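Local structure of DNA repair protein XRCC1 (Mus musculus, 3PC6) at residues F59-A62 / L63-N66. The protein serves as a scaffold that assembles repair complexes at DNA single-strand breaks and binds poly-ADP-ribose chains, this chain being its second BRCT domain. Numbering follows the deposited sequence.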
ATOM      1  N   PHE B  59      -6.315  -0.412  24.540  1.00 18.80           N
ATOM      2  CA  PHE B  59      -5.956   0.879  23.958  1.00 19.85           C
ATOM      3  C   PHE B  59      -5.473   1.805  25.086  1.00 20.77           C
ATOM      4  O   PHE B  59      -4.688   2.724  24.862  1.00 18.25           O
ATOM      5  CB  PHE B  59      -7.142   1.533  23.244  1.00 18.30           C
ATOM      6  CG  PHE B  59      -7.493   0.909  21.920  1.00 19.64           C
ATOM      7  CD1 PHE B  59      -6.585   0.100  21.241  1.00 16.93           C
ATOM      8  CD2 PHE B  59      -8.732   1.162  21.337  1.00 16.64           C
ATOM      9  CE1 PHE B  59      -6.923  -0.462  20.014  1.00 19.86           C
ATOM     10  CE2 PHE B  59      -9.075   0.612  20.118  1.00 20.96           C
ATOM     11  CZ  PHE B  59      -8.171  -0.207  19.454  1.00 19.67           C
ATOM     12  N   GLU B  60      -5.942   1.557  26.302  1.00 20.28           N
ATOM     13  CA  GLU B  60      -5.506   2.368  27.428  1.00 23.89           C
ATOM     14  C   GLU B  60      -3.995   2.230  27.654  1.00 25.81           C
ATOM     15  O   GLU B  60      -3.323   3.206  27.983  1.00 21.89           O
ATOM     16  CB  GLU B  60      -6.289   2.046  28.707  1.00 25.99           C
ATOM     17  CG  GLU B  60      -5.995   3.056  29.818  1.00 37.18           C
ATOM     18  CD  GLU B  60      -6.825   2.850  31.078  1.00 47.49           C
ATOM     19  OE1 GLU B  60      -7.773   2.031  31.062  1.00 40.27           O
ATOM     20  OE2 GLU B  60      -6.525   3.522  32.090  1.00 52.96           O
ATOM     21  N   GLU B  61      -3.459   1.025  27.464  1.00 23.78           N
ATOM     22  CA  GLU B  61      -2.017   0.820  27.599  1.00 27.09           C
ATOM     23  C   GLU B  61      -1.267   1.460  26.435  1.00 23.03           C
ATOM     24  O   GLU B  61      -0.175   1.998  26.601  1.00 19.98           O
ATOM     25  CB  GLU B  61      -1.662  -0.670  27.708  1.00 24.06           C
ATOM     26  CG  GLU B  61      -2.375  -1.411  28.825  1.00 33.48           C
ATOM     27  CD  GLU B  61      -2.168  -0.787  30.200  1.00 52.27           C
ATOM     28  OE1 GLU B  61      -3.064  -0.951  31.055  1.00 74.40           O
ATOM     29  OE2 GLU B  61      -1.124  -0.136  30.432  1.00 46.26           O
ATOM     30  N   ALA B  62      -1.852   1.395  25.245  1.00 17.30           N
ATOM     31  CA  ALA B  62      -1.251   2.048  24.097  1.00 18.82           C
ATOM     32  C   ALA B  62      -1.127   3.548  24.380  1.00 23.43           C
ATOM     33  O   ALA B  62      -0.146   4.191  23.998  1.00 20.87           O
ATOM     34  CB  ALA B  62      -2.090   1.808  22.860  1.00 19.36           C
ATOM     35  N   LEU B  63      -2.130   4.101  25.053  1.00 16.64           N
ATOM     36  CA  LEU B  63      -2.144   5.540  25.343  1.00 20.66           C
ATOM     37  C   LEU B  63      -1.085   5.934  26.372  1.00 27.81           C
ATOM     38  O   LEU B  63      -0.578   7.058  26.351  1.00 21.41           O
ATOM     39  CB  LEU B  63      -3.532   5.985  25.808  1.00 22.94           C
ATOM     40  CG  LEU B  63      -4.575   6.171  24.704  1.00 15.59           C
ATOM     41  CD1 LEU B  63      -5.977   6.190  25.293  1.00 17.95           C
ATOM     42  CD2 LEU B  63      -4.306   7.448  23.918  1.00 19.92           C
ATOM     43  N   MET B  64      -0.754   5.017  27.277  1.00 23.40           N
ATOM     44  CA  MET B  64       0.330   5.270  28.222  1.00 32.49           C
ATOM     45  C   MET B  64       1.651   5.494  27.493  1.00 31.80           C
ATOM     46  O   MET B  64       2.422   6.370  27.856  1.00 27.27           O
ATOM     47  CB  MET B  64       0.473   4.124  29.222  1.00 29.92           C
ATOM     48  CG  MET B  64      -0.555   4.134  30.335  1.00 46.63           C
ATOM     49  SD  MET B  64      -0.154   2.907  31.592  1.00 83.87           S
ATOM     50  CE  MET B  64       1.558   3.333  31.940  1.00 46.69           C
ATOM     51  N   GLU B  65       1.904   4.694  26.460  1.00 23.27           N
ATOM     52  CA  GLU B  65       3.130   4.806  25.679  1.00 28.37           C
ATOM     53  C   GLU B  65       3.094   5.979  24.705  1.00 29.38           C
ATOM     54  O   GLU B  65       4.118   6.604  24.431  1.00 33.74           O
ATOM     55  CB  GLU B  65       3.374   3.514  24.880  1.00 36.06           C
ATOM     56  CG  GLU B  65       3.680   2.302  25.727  1.00 34.97           C
ATOM     57  CD  GLU B  65       4.957   2.451  26.541  1.00 39.11           C
ATOM     58  OE1 GLU B  65       5.984   2.891  25.975  1.00 49.40           O
ATOM     59  OE2 GLU B  65       4.936   2.116  27.744  1.00 38.76           O
ATOM     60  N   ASN B  66       1.913   6.263  24.172  1.00 27.04           N
ATOM     61  CA  ASN B  66       1.779   7.227  23.088  1.00 22.97           C
ATOM     62  C   ASN B  66       0.516   8.075  23.275  1.00 23.26           C
ATOM     63  O   ASN B  66      -0.518   7.796  22.672  1.00 19.06           O
ATOM     64  CB  ASN B  66       1.729   6.468  21.759  1.00 24.81           C
ATOM     65  CG  ASN B  66       1.678   7.385  20.564  1.00 28.55           C
ATOM     66  OD1 ASN B  66       1.609   8.608  20.704  1.00 26.70           O
ATOM     67  ND2 ASN B  66       1.703   6.797  19.374  1.00 27.21           N
TER
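Phe59 O accepts the amide of Leu63, N to O 2.9 Å, in an i to i+4 hydrogen bond of helix 59-65. The side chain of Leu63 leans back over the same carbonyl: with CG beside its own backbone N (chi1 -78°), CG comes to 3.5 Å from Phe59 O, while the phenyl ring of Phe59 turns away into the domain. One residue on, Glu60 O takes the amide of Met64 at N to O 3.2 Å, and Met64 CG lies against that oxygen. Glu61 and Met64 run side by side on the exposed surface, pointing the same way. A bend at chi2 (-56°) turns the Glu61 carboxylate toward Met64, and its OE2 stands 3.4 Å from Met64 SD. The carbonyl O of Glu61 makes weak hydrogen bonds to the amides of Met64 and Glu65. Ala62 O accepts a hydrogen bond from Asn66 N (2.9 Å), just where the chain leaves helical geometry. Asn66 ND2 is hydrogen-bonded to Val46 O and its OD1 to Ser68 OG. Helix 59-65 is the helix of the beta-alpha-beta unit between parallel strands 48-51 and 70-72 of the BRCT domain; Phe59 meets Tyr16 and Trp55 edge-to-face and Phe71 with ring planes about 30° apart, while Ala62 packs on Met42 and Leu69.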